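Local coordinates for DNA repair protein RecO (Deinococcus radiodurans, PDB 1U5K) that probably takes part in DNA repair and in recombination by the RecF pathway, and carries a zinc ion bound by four cysteines, at residues Gly21-Thr26 against Pro45-Leu50; Pro81-Pro86 against Ala90-Met95; Lys139-Ala144 against Glu219-Val224; Pro184-Phe189 against Gln204-Ala209. One frame throughout, in Å; residues are numbered along the deposited sequence.

Interaction 1: residues Gly21-Thr26 against Pro45-Leu50; sequences GDIIVT and PLSSSL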
loop_
_atom_site.group_PDB
_atom_site.type_symbol
_atom_site.label_atom_id
_atom_site.label_comp_id
_atom_site.label_asym_id
_atom_site.label_seq_id
_atom_site.Cartn_x
_atom_site.Cartn_y
_atom_site.Cartn_z
ATOM N N GLY A 21 17.532 10.371 11.463
ATOM C CA GLY A 21 18.011 11.318 10.470
ATOM C C GLY A 21 18.872 10.692 9.386
ATOM O O GLY A 21 19.549 11.390 8.629
ATOM N N ASP A 22 18.886 9.366 9.321
ATOM C CA ASP A 22 19.477 8.670 8.186
ATOM C C ASP A 22 18.514 8.697 6.995
ATOM O O ASP A 22 17.302 8.867 7.154
ATOM C CB ASP A 22 19.802 7.219 8.551
ATOM C CG ASP A 22 20.663 7.090 9.803
ATOM O OD1 ASP A 22 21.565 7.928 10.022
ATOM O OD2 ASP A 22 20.499 6.171 10.639
ATOM N N ILE A 23 19.058 8.522 5.797
ATOM C CA ILE A 23 18.252 8.425 4.583
ATOM C C ILE A 23 18.508 7.069 3.952
ATOM O O ILE A 23 19.648 6.752 3.643
ATOM C CB ILE A 23 18.573 9.534 3.574
ATOM C CG1 ILE A 23 18.431 10.924 4.184
ATOM C CG2 ILE A 23 17.671 9.409 2.356
ATOM C CD1 ILE A 23 19.209 11.975 3.418
ATOM N N ILE A 24 17.475 6.243 3.857
ATOM C CA ILE A 24 17.550 4.923 3.255
ATOM C C ILE A 24 16.911 5.027 1.870
ATOM O O ILE A 24 15.761 5.439 1.715
ATOM C CB ILE A 24 16.802 3.891 4.105
ATOM C CG1 ILE A 24 17.460 3.686 5.473
ATOM C CG2 ILE A 24 16.696 2.583 3.350
ATOM C CD1 ILE A 24 16.733 2.675 6.339
ATOM N N VAL A 25 17.675 4.657 0.852
ATOM C CA VAL A 25 17.190 4.763 -0.513
ATOM C C VAL A 25 17.236 3.430 -1.213
ATOM O O VAL A 25 18.092 2.590 -0.955
ATOM C CB VAL A 25 17.971 5.759 -1.367
ATOM C CG1 VAL A 25 17.541 7.164 -1.023
ATOM C CG2 VAL A 25 19.465 5.552 -1.239
ATOM N N THR A 26 16.259 3.239 -2.090
ATOM C CA THR A 26 16.342 2.162 -3.048
ATOM C C THR A 26 16.606 2.784 -4.413
ATOM O O THR A 26 15.987 3.778 -4.785
ATOM C CB THR A 26 15.066 1.347 -3.005
ATOM O OG1 THR A 26 14.960 0.720 -1.726
ATOM C CG2 THR A 26 15.137 0.177 -3.969
ATOM N N PRO A 45 25.563 17.019 3.249
ATOM C CA PRO A 45 25.621 17.395 1.835
ATOM C C PRO A 45 24.835 16.526 0.846
ATOM O O PRO A 45 24.684 16.906 -0.316
ATOM C CB PRO A 45 27.080 17.489 1.392
ATOM N N LEU A 46 24.317 15.385 1.296
ATOM C CA LEU A 46 23.754 14.364 0.415
ATOM C C LEU A 46 22.230 14.349 0.320
ATOM O O LEU A 46 21.678 13.633 -0.516
ATOM C CB LEU A 46 24.213 12.974 0.867
ATOM C CG LEU A 46 25.666 12.828 1.325
ATOM C CD1 LEU A 46 25.947 11.398 1.775
ATOM C CD2 LEU A 46 26.641 13.258 0.230
ATOM N N SER A 47 21.567 15.136 1.161
ATOM C CA SER A 47 20.120 15.081 1.335
ATOM C C SER A 47 19.335 15.389 0.065
ATOM O O SER A 47 18.414 14.653 -0.305
ATOM C CB SER A 47 19.681 16.057 2.429
ATOM O OG SER A 47 18.331 15.813 2.778
ATOM N N SER A 48 19.723 16.459 -0.618
ATOM C CA SER A 48 18.962 16.915 -1.775
ATOM C C SER A 48 19.165 16.035 -3.005
ATOM O O SER A 48 18.214 15.820 -3.766
ATOM C CB SER A 48 19.330 18.359 -2.111
ATOM O OG SER A 48 20.693 18.400 -2.485
ATOM N N SER A 49 20.385 15.533 -3.192
ATOM C CA SER A 49 20.657 14.629 -4.305
ATOM C C SER A 49 19.867 13.319 -4.227
ATOM O O SER A 49 19.374 12.853 -5.253
ATOM C CB SER A 49 22.153 14.343 -4.485
ATOM O OG SER A 49 22.672 13.559 -3.423
ATOM N N LEU A 50 19.686 12.738 -3.044
ATOM C CA LEU A 50 19.024 11.443 -2.961
ATOM C C LEU A 50 17.496 11.549 -2.949
ATOM O O LEU A 50 16.833 11.022 -2.059
ATOM C CB LEU A 50 19.558 10.682 -1.750
ATOM C CG LEU A 50 21.013 10.201 -1.786
ATOM C CD1 LEU A 50 21.341 9.544 -0.453
ATOM C CD2 LEU A 50 21.311 9.229 -2.910
#

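Interaction 2: residues Pro81-Pro86 against Ala90-Met95; sequences PTLAEP and AFAHLM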
loop_
_atom_site.group_PDB
_atom_site.type_symbol
_atom_site.label_atom_id
_atom_site.label_comp_id
_atom_site.label_asym_id
_atom_site.label_seq_id
_atom_site.Cartn_x
_atom_site.Cartn_y
_atom_site.Cartn_z
ATOM N N PRO A 81 13.053 18.112 -13.731
ATOM C CA PRO A 81 12.346 19.077 -12.874
ATOM C C PRO A 81 10.837 19.106 -13.091
ATOM O O PRO A 81 10.024 19.466 -12.260
ATOM C CB PRO A 81 12.933 20.441 -13.270
ATOM C CG PRO A 81 14.018 20.207 -14.240
ATOM C CD PRO A 81 14.082 18.737 -14.589
ATOM N N THR A 82 10.439 18.676 -14.278
ATOM C CA THR A 82 9.051 18.665 -14.701
ATOM C C THR A 82 8.219 17.583 -13.982
ATOM O O THR A 82 6.991 17.678 -13.859
ATOM C CB THR A 82 9.299 18.474 -16.211
ATOM O OG1 THR A 82 8.913 19.600 -17.016
ATOM C CG2 THR A 82 8.872 17.187 -16.798
ATOM N N LEU A 83 8.894 16.558 -13.474
ATOM C CA LEU A 83 8.292 15.597 -12.548
ATOM C C LEU A 83 7.718 16.198 -11.274
ATOM O O LEU A 83 6.955 15.536 -10.572
ATOM C CB LEU A 83 9.266 14.465 -12.228
ATOM C CG LEU A 83 9.639 13.549 -13.390
ATOM C CD1 LEU A 83 10.564 12.405 -12.978
ATOM C CD2 LEU A 83 8.394 13.048 -14.116
ATOM N N ALA A 84 8.024 17.459 -10.982
ATOM C CA ALA A 84 7.350 18.150 -9.886
ATOM C C ALA A 84 5.909 18.530 -10.221
ATOM O O ALA A 84 5.097 18.774 -9.332
ATOM C CB ALA A 84 8.147 19.364 -9.428
ATOM N N GLU A 85 5.540 18.524 -11.495
ATOM C CA GLU A 85 4.139 18.698 -11.852
ATOM C C GLU A 85 3.346 17.502 -11.305
ATOM O O GLU A 85 3.730 16.359 -11.553
ATOM C CB GLU A 85 3.969 18.821 -13.365
ATOM C CG GLU A 85 4.678 19.984 -14.044
ATOM C CD GLU A 85 4.629 19.875 -15.559
ATOM O OE1 GLU A 85 3.685 19.251 -16.091
ATOM O OE2 GLU A 85 5.536 20.402 -16.238
ATOM N N PRO A 86 2.268 17.739 -10.557
ATOM C CA PRO A 86 1.565 16.653 -9.858
ATOM C C PRO A 86 1.127 15.444 -10.690
ATOM O O PRO A 86 1.235 14.312 -10.214
ATOM C CB PRO A 86 0.352 17.347 -9.226
ATOM C CG PRO A 86 0.732 18.789 -9.128
ATOM C CD PRO A 86 1.694 19.064 -10.258
ATOM N N ALA A 90 2.867 11.677 -10.304
ATOM C CA ALA A 90 2.016 10.529 -10.025
ATOM C C ALA A 90 2.369 9.340 -10.905
ATOM O O ALA A 90 2.411 8.222 -10.413
ATOM C CB ALA A 90 0.531 10.894 -10.150
ATOM N N PHE A 91 2.630 9.576 -12.188
ATOM C CA PHE A 91 2.997 8.522 -13.120
ATOM C C PHE A 91 4.444 8.055 -12.941
ATOM O O PHE A 91 4.679 6.852 -13.046
ATOM C CB PHE A 91 2.620 8.887 -14.563
ATOM C CG PHE A 91 1.141 8.796 -14.827
ATOM C CD1 PHE A 91 0.386 9.931 -15.088
ATOM C CD2 PHE A 91 0.481 7.571 -14.755
ATOM C CE1 PHE A 91 -1.003 9.848 -15.246
ATOM C CE2 PHE A 91 -0.888 7.485 -14.959
ATOM C CZ PHE A 91 -1.653 8.628 -15.189
ATOM N N ALA A 92 5.385 8.952 -12.643
ATOM C CA ALA A 92 6.747 8.579 -12.278
ATOM C C ALA A 92 6.705 7.641 -11.072
ATOM O O ALA A 92 7.400 6.632 -11.029
ATOM C CB ALA A 92 7.635 9.810 -11.967
ATOM N N HIS A 93 5.887 7.992 -10.087
ATOM C CA HIS A 93 5.761 7.241 -8.845
ATOM C C HIS A 93 5.178 5.845 -9.084
ATOM O O HIS A 93 5.671 4.866 -8.536
ATOM C CB HIS A 93 4.891 8.072 -7.931
ATOM C CG HIS A 93 4.877 7.668 -6.492
ATOM N ND1 HIS A 93 5.924 7.020 -5.875
ATOM C CD2 HIS A 93 3.953 7.893 -5.528
ATOM C CE1 HIS A 93 5.637 6.846 -4.598
ATOM N NE2 HIS A 93 4.434 7.336 -4.371
ATOM N N LEU A 94 4.163 5.755 -9.933
ATOM C CA LEU A 94 3.645 4.476 -10.384
ATOM C C LEU A 94 4.732 3.618 -11.039
ATOM O O LEU A 94 4.869 2.451 -10.687
ATOM C CB LEU A 94 2.438 4.669 -11.293
ATOM C CG LEU A 94 1.845 3.460 -12.009
ATOM C CD1 LEU A 94 1.455 2.383 -11.019
ATOM C CD2 LEU A 94 0.639 3.920 -12.797
ATOM N N MET A 95 5.494 4.162 -11.981
ATOM C CA MET A 95 6.517 3.362 -12.661
ATOM C C MET A 95 7.510 2.845 -11.629
ATOM O O MET A 95 7.923 1.696 -11.736
ATOM C CB MET A 95 7.275 4.156 -13.718
ATOM C CG MET A 95 6.347 4.584 -14.845
ATOM S SD MET A 95 5.618 3.246 -15.775
ATOM C CE MET A 95 4.203 2.880 -14.871
#

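Interaction 3: residues Lys139-Ala144 against Glu219-Val224; sequences KLLGLA and EKFVTV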
loop_
_atom_site.group_PDB
_atom_site.type_symbol
_atom_site.label_atom_id
_atom_site.label_comp_id
_atom_site.label_asym_id
_atom_site.label_seq_id
_atom_site.Cartn_x
_atom_site.Cartn_y
_atom_site.Cartn_z
ATOM N N LYS A 139 5.512 -3.087 -21.559
ATOM C CA LYS A 139 6.812 -3.418 -22.106
ATOM C C LYS A 139 7.739 -4.077 -21.102
ATOM O O LYS A 139 8.445 -5.018 -21.444
ATOM C CB LYS A 139 7.505 -2.207 -22.732
ATOM C CG LYS A 139 8.653 -2.587 -23.641
ATOM C CD LYS A 139 8.245 -2.930 -25.068
ATOM C CE LYS A 139 9.464 -3.351 -25.881
ATOM N NZ LYS A 139 9.125 -4.147 -27.078
ATOM N N LEU A 140 7.731 -3.596 -19.863
ATOM C CA LEU A 140 8.572 -4.187 -18.835
ATOM C C LEU A 140 8.178 -5.634 -18.537
ATOM O O LEU A 140 9.010 -6.397 -18.076
ATOM C CB LEU A 140 8.552 -3.370 -17.543
ATOM C CG LEU A 140 9.279 -2.032 -17.556
ATOM C CD1 LEU A 140 8.767 -1.012 -16.529
ATOM C CD2 LEU A 140 10.778 -2.230 -17.448
ATOM N N LEU A 141 6.929 -6.034 -18.754
ATOM C CA LEU A 141 6.561 -7.437 -18.618
ATOM C C LEU A 141 7.443 -8.393 -19.415
ATOM O O LEU A 141 7.717 -9.513 -18.967
ATOM C CB LEU A 141 5.100 -7.676 -18.999
ATOM C CG LEU A 141 4.005 -6.851 -18.316
ATOM C CD1 LEU A 141 2.631 -7.136 -18.912
ATOM C CD2 LEU A 141 4.006 -7.202 -16.854
ATOM N N GLY A 142 7.873 -7.966 -20.597
ATOM C CA GLY A 142 8.763 -8.755 -21.425
ATOM C C GLY A 142 10.162 -8.962 -20.883
ATOM O O GLY A 142 10.870 -9.837 -21.375
ATOM N N LEU A 143 10.582 -8.175 -19.896
ATOM C CA LEU A 143 11.930 -8.311 -19.374
ATOM C C LEU A 143 11.988 -9.004 -18.018
ATOM O O LEU A 143 13.053 -9.258 -17.473
ATOM C CB LEU A 143 12.568 -6.937 -19.257
ATOM C CG LEU A 143 12.662 -6.134 -20.549
ATOM C CD1 LEU A 143 13.142 -4.722 -20.243
ATOM C CD2 LEU A 143 13.569 -6.819 -21.541
ATOM N N ALA A 144 10.821 -9.330 -17.480
ATOM C CA ALA A 144 10.711 -9.784 -16.113
ATOM C C ALA A 144 10.428 -11.279 -16.136
ATOM O O ALA A 144 10.419 -11.889 -17.205
ATOM C CB ALA A 144 9.624 -8.966 -15.411
ATOM N N GLU A 219 -3.064 -5.276 -13.664
ATOM C CA GLU A 219 -3.119 -5.512 -12.228
ATOM C C GLU A 219 -3.388 -6.979 -11.897
ATOM O O GLU A 219 -2.707 -7.543 -11.048
ATOM C CB GLU A 219 -4.207 -4.656 -11.576
ATOM C CG GLU A 219 -3.872 -3.180 -11.484
ATOM C CD GLU A 219 -4.966 -2.373 -10.797
ATOM O OE1 GLU A 219 -4.843 -2.127 -9.589
ATOM O OE2 GLU A 219 -5.974 -2.008 -11.427
ATOM N N LYS A 220 -4.363 -7.580 -12.570
ATOM C CA LYS A 220 -4.718 -8.972 -12.363
ATOM C C LYS A 220 -3.558 -9.887 -12.755
ATOM O O LYS A 220 -3.149 -10.767 -11.996
ATOM C CB LYS A 220 -5.956 -9.332 -13.197
ATOM C CG LYS A 220 -6.520 -10.730 -12.973
ATOM C CD LYS A 220 -6.697 -11.115 -11.516
ATOM C CE LYS A 220 -7.826 -10.443 -10.764
ATOM N NZ LYS A 220 -8.003 -11.186 -9.472
ATOM N N PHE A 221 -3.038 -9.681 -13.958
ATOM C CA PHE A 221 -1.929 -10.479 -14.453
ATOM C C PHE A 221 -0.727 -10.431 -13.515
ATOM O O PHE A 221 -0.207 -11.487 -13.155
ATOM C CB PHE A 221 -1.536 -10.018 -15.860
ATOM C CG PHE A 221 -0.408 -10.796 -16.469
ATOM C CD1 PHE A 221 -0.589 -12.093 -16.905
ATOM C CD2 PHE A 221 0.848 -10.249 -16.573
ATOM C CE1 PHE A 221 0.445 -12.805 -17.494
ATOM C CE2 PHE A 221 1.893 -10.966 -17.140
ATOM C CZ PHE A 221 1.683 -12.242 -17.599
ATOM N N VAL A 222 -0.282 -9.236 -13.132
ATOM C CA VAL A 222 0.923 -9.094 -12.321
ATOM C C VAL A 222 0.746 -9.732 -10.935
ATOM O O VAL A 222 1.631 -10.421 -10.439
ATOM C CB VAL A 222 1.434 -7.637 -12.259
ATOM C CG1 VAL A 222 2.518 -7.489 -11.210
ATOM C CG2 VAL A 222 1.958 -7.174 -13.613
ATOM N N THR A 223 -0.397 -9.493 -10.314
ATOM C CA THR A 223 -0.743 -10.006 -9.004
ATOM C C THR A 223 -0.873 -11.525 -9.046
ATOM O O THR A 223 -0.469 -12.165 -8.092
ATOM C CB THR A 223 -2.055 -9.358 -8.515
ATOM O OG1 THR A 223 -1.813 -7.971 -8.215
ATOM C CG2 THR A 223 -2.412 -9.893 -7.131
ATOM N N VAL A 224 -1.413 -12.117 -10.109
ATOM C CA VAL A 224 -1.457 -13.575 -10.196
ATOM C C VAL A 224 -0.068 -14.156 -10.458
ATOM O O VAL A 224 0.287 -15.168 -9.872
ATOM C CB VAL A 224 -2.477 -14.062 -11.229
ATOM C CG1 VAL A 224 -2.342 -15.568 -11.500
ATOM C CG2 VAL A 224 -3.860 -13.692 -10.752
#

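Interaction 4: residues Pro184-Phe189 against Gln204-Ala209; sequences PAVLDF and QPVPSA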
loop_
_atom_site.group_PDB
_atom_site.type_symbol
_atom_site.label_atom_id
_atom_site.label_comp_id
_atom_site.label_asym_id
_atom_site.label_seq_id
_atom_site.Cartn_x
_atom_site.Cartn_y
_atom_site.Cartn_z
ATOM N N PRO A 184 -11.591 -3.649 -30.274
ATOM C CA PRO A 184 -10.450 -3.908 -31.158
ATOM C C PRO A 184 -9.134 -3.208 -30.797
ATOM O O PRO A 184 -8.070 -3.800 -30.974
ATOM C CB PRO A 184 -10.941 -3.453 -32.540
ATOM C CG PRO A 184 -12.413 -3.276 -32.439
ATOM C CD PRO A 184 -12.802 -3.218 -30.996
ATOM N N ALA A 185 -9.156 -1.950 -30.373
ATOM C CA ALA A 185 -7.901 -1.255 -30.081
ATOM C C ALA A 185 -7.304 -1.811 -28.782
ATOM O O ALA A 185 -6.084 -1.890 -28.637
ATOM C CB ALA A 185 -8.135 0.251 -29.961
ATOM N N VAL A 186 -8.154 -2.194 -27.837
ATOM C CA VAL A 186 -7.682 -2.844 -26.616
ATOM C C VAL A 186 -7.010 -4.175 -26.914
ATOM O O VAL A 186 -5.888 -4.441 -26.487
ATOM C CB VAL A 186 -8.830 -2.964 -25.616
ATOM C CG1 VAL A 186 -8.481 -3.883 -24.462
ATOM C CG2 VAL A 186 -9.249 -1.579 -25.152
ATOM N N LEU A 187 -7.648 -4.981 -27.755
ATOM C CA LEU A 187 -7.118 -6.274 -28.142
ATOM C C LEU A 187 -5.785 -6.131 -28.842
ATOM O O LEU A 187 -4.848 -6.896 -28.621
ATOM C CB LEU A 187 -8.051 -7.023 -29.098
ATOM C CG LEU A 187 -8.930 -8.120 -28.516
ATOM C CD1 LEU A 187 -9.710 -8.762 -29.676
ATOM C CD2 LEU A 187 -8.100 -9.110 -27.713
ATOM N N ASP A 188 -5.716 -5.128 -29.707
ATOM C CA ASP A 188 -4.498 -4.940 -30.467
ATOM C C ASP A 188 -3.335 -4.568 -29.550
ATOM O O ASP A 188 -2.204 -5.041 -29.702
ATOM C CB ASP A 188 -4.750 -3.899 -31.556
ATOM C CG ASP A 188 -3.482 -3.362 -32.126
ATOM O OD1 ASP A 188 -3.151 -2.237 -31.706
ATOM O OD2 ASP A 188 -2.742 -3.991 -32.903
ATOM N N PHE A 189 -3.612 -3.693 -28.596
ATOM C CA PHE A 189 -2.618 -3.352 -27.588
ATOM C C PHE A 189 -2.164 -4.571 -26.798
ATOM O O PHE A 189 -0.977 -4.861 -26.710
ATOM C CB PHE A 189 -3.134 -2.281 -26.635
ATOM C CG PHE A 189 -2.118 -1.883 -25.607
ATOM C CD1 PHE A 189 -1.152 -0.945 -25.911
ATOM C CD2 PHE A 189 -2.107 -2.496 -24.363
ATOM C CE1 PHE A 189 -0.226 -0.586 -24.947
ATOM C CE2 PHE A 189 -1.160 -2.156 -23.412
ATOM C CZ PHE A 189 -0.252 -1.179 -23.698
ATOM N N GLN A 204 0.222 5.165 -31.296
ATOM C CA GLN A 204 -1.133 4.631 -31.334
ATOM C C GLN A 204 -1.846 4.604 -29.993
ATOM O O GLN A 204 -2.223 3.519 -29.542
ATOM C CB GLN A 204 -1.105 3.193 -31.863
ATOM C CG GLN A 204 -0.238 2.968 -33.090
ATOM C CD GLN A 204 -0.864 2.040 -34.121
ATOM O OE1 GLN A 204 -2.010 1.602 -33.972
ATOM N NE2 GLN A 204 -0.115 1.752 -35.183
ATOM N N PRO A 205 -2.085 5.749 -29.362
ATOM C CA PRO A 205 -2.738 5.725 -28.051
ATOM C C PRO A 205 -4.139 5.113 -28.090
ATOM O O PRO A 205 -4.878 5.275 -29.058
ATOM C CB PRO A 205 -2.799 7.201 -27.642
ATOM C CG PRO A 205 -2.678 7.976 -28.928
ATOM C CD PRO A 205 -1.817 7.128 -29.813
ATOM N N VAL A 206 -4.493 4.393 -27.031
ATOM C CA VAL A 206 -5.836 3.872 -26.858
ATOM C C VAL A 206 -6.601 5.010 -26.203
ATOM O O VAL A 206 -6.048 5.719 -25.359
ATOM C CB VAL A 206 -5.816 2.592 -25.998
ATOM C CG1 VAL A 206 -7.164 2.276 -25.383
ATOM C CG2 VAL A 206 -5.340 1.413 -26.830
ATOM N N PRO A 207 -7.843 5.225 -26.621
ATOM C CA PRO A 207 -8.653 6.304 -26.057
ATOM C C PRO A 207 -8.867 6.096 -24.569
ATOM O O PRO A 207 -8.915 4.966 -24.083
ATOM C CB PRO A 207 -9.999 6.176 -26.773
ATOM C CG PRO A 207 -9.761 5.312 -27.926
ATOM C CD PRO A 207 -8.540 4.497 -27.693
ATOM N N SER A 208 -9.060 7.215 -23.883
ATOM C CA SER A 208 -9.097 7.264 -22.434
ATOM C C SER A 208 -10.197 6.355 -21.886
ATOM O O SER A 208 -10.038 5.744 -20.823
ATOM C CB SER A 208 -9.262 8.725 -21.997
ATOM O OG SER A 208 -9.575 8.796 -20.620
ATOM N N ALA A 209 -11.301 6.255 -22.622
ATOM C CA ALA A 209 -12.424 5.437 -22.190
ATOM C C ALA A 209 -12.005 3.975 -22.089
ATOM O O ALA A 209 -12.535 3.274 -21.243
ATOM C CB ALA A 209 -13.608 5.571 -23.150
#

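Interaction 1: residues Gly21-Thr26 against Pro45-Leu50
Ile23 and Ser47 lie nearest each other with their CA atoms 7.6 Å apart, and the CA atoms of Val25 and Leu50 are 7.3 Å apart, so every second residue of the strand at Ile23-Thr26 looks onto the loop Pro45-Leu50. That loop is not a strand partner. It coils through helical backbone angles at Ser47-Ser49, and its turn is drawn together by Ser49, whose OG donates to Leu46 O at 3.1 Å from above the carbonyl plane.

Ile23 reaches across with the tip of its longer branch. With CG1 beside the backbone N (chi1 -55°), the chain runs out to CD1, which comes to 3.8 Å from Ser47 CA and also lies against Ser47 OG. Val25 touches with one methyl: CG1 lies 4.1 Å from Leu50 CB and at a similar distance from Leu50 O, and the two side chains meet at about a right angle. Ile24, between them, points away and rests on Lys35 and Ile37 of strand 32-38.

Both segments belong to the N-terminal OB-fold of RecO, where the loop from 32-38 to 55-61 packs on strand 23-29 and its neighbours. Across the contact, methyls of the strand lie in van der Waals contact with the loop's carbons and with Ser47 OG and Leu50 O. Part of the loop's directional anchoring comes from strand 5-17: Arg15, on which Ile23 also packs, uses its NH1 to bind two loop carbonyls, Ser47 O and Leu50 O.

Interaction 2: residues Pro81-Pro86 against Ala90-Met95
The start of helix 86-102 is the element here: the short 3-10 turn Pro81-Ala84 leads to Glu85 at the N-cap position, and the chain then enters the helix at Pro86 and winds round to Ala90. Proline fits this first turn, since its ring nitrogen has no hydrogen to give, while its carbonyl can still accept. Ala90 N donates to Pro86 O at 3.1 Å, a regular i to i+4 helical bond, and Ala90 CB lies 3.5 Å from the same oxygen.

Before the cap, the 3-10 turn folds back so that Leu83 leans over the helix it precedes. Phe53 touches both Leu83 and Ala92, and Leu83 also packs on Val123 and Ala124 of helix 110-125, so the turn bridges helix 86-102, helix 110-125 and Phe53 of the N-terminal part. Glu85 makes a salt bridge through OE1 to Arg88 in the first turn. His93 packs on Pro81 of the second subunit.

Leu83 carries its CG beside the backbone N (chi1 -66°), which turns the fork of the side chain toward the helix, and Ala92 CB sits between the prongs of that fork, 4.0 Å from Leu83 CD1 and equally far from Leu83 CD2.

Interaction 3: residues Lys139-Ala144 against Glu219-Val224
Leu141 has CG beside its backbone N (chi1 -54°) and CD1 anti to CA (chi2 175°), with CD2 branching off to the side; both methyls reach helix 211-225. Facing it, Val222 holds CG1 anti to its own N (chi1 169°), a setting that leaves CG2 as the methyl turned to the leucine. Leu141 CD2 meets Val222 CG2 at 3.8 Å, the two side chains crossing at a slant. The other branch, Leu141 CD1, approaches the ring of Phe221 obliquely, 4.3 Å from its CD2 atom.

The backbones stay well apart, 8.6 Å between the CA atoms of Leu141 and Val222, so side chains alone bridge the gap between Leu141 and helix 211-225. Leu102 of helix 86-102 touches Leu141 and Phe98 touches Val222, making this a meeting of three helices. Thr223 folds its hydroxyl back onto its own helix, where OG1 donates to Glu219 O at 3.0 Å.

All three touching residues are buried, and between these two segments the contact is hydrocarbon only. One leucine thus serves two successive residues of the facing helix, offering a methyl to the valine and another to the aromatic ring.

Interaction 4: residues Pro184-Phe189 against Gln204-Ala209
Val206 is the bump of this contact: it projects from the extended loop into a shallow hollow on the first turns of helix 184-192. Ala185, Val186 and Phe189 line the hollow, with the CA atoms of Val206 and Ala185 6.4 Å apart.

The two methyls divide the work. CG1 stands anti to the backbone N (chi1 160°) and reaches Val186, whose CG2 is 4.4 Å away. CG2, set beside the backbone N, goes deeper. It lies 3.8 Å from Ala185 O, 4.4 Å from Ala185 CB and 4.3 Å from Phe189 CB, so it beds against the helix backbone and the root of the phenylalanine, leaving the ring to other partners. That ring makes an edge-to-face contact with Tyr138 and also meets Trp131, both on helix 129-141.

Val206 also touches Leu214 of helix 211-225 and Trp131, and so meets three helices, while its own carbonyl is held by Arg211. Along the same helix face Asp188 has its carboxylate in a salt bridge with Arg196.

Across the two segments the contacts are van der Waals, aliphatic except where a methyl lies on Ala185 O. Val206 thus seats the loop on helix 184-192 by its shape, and the oxygen its methyl abuts is not left without a partner, since Ala185 O already accepts from Phe189 N within the helix.

Overall arrangement
Interaction 1 stands apart, in the N-terminal part, 40 Å from interaction 4 between centres and on the opposite side of the chain's centre; the other three lie in the C-terminal helical part. Interactions 3 and 4 share helix 129-141 and helix 211-225 as surroundings or partners, and along the chain interaction 4 is nested inside the loop that interaction 3 closes. Interactions 1, 3 and 4 are buried. The helix-to-helix contact of 3 is wholly apolar; in 1 and 4, which join a loop to a strand and to a helix, methyls also meet hydroxyl or carbonyl oxygens. Interaction 2 is half exposed, and alone has a hydrogen bond between its segments, because it spans a helix start.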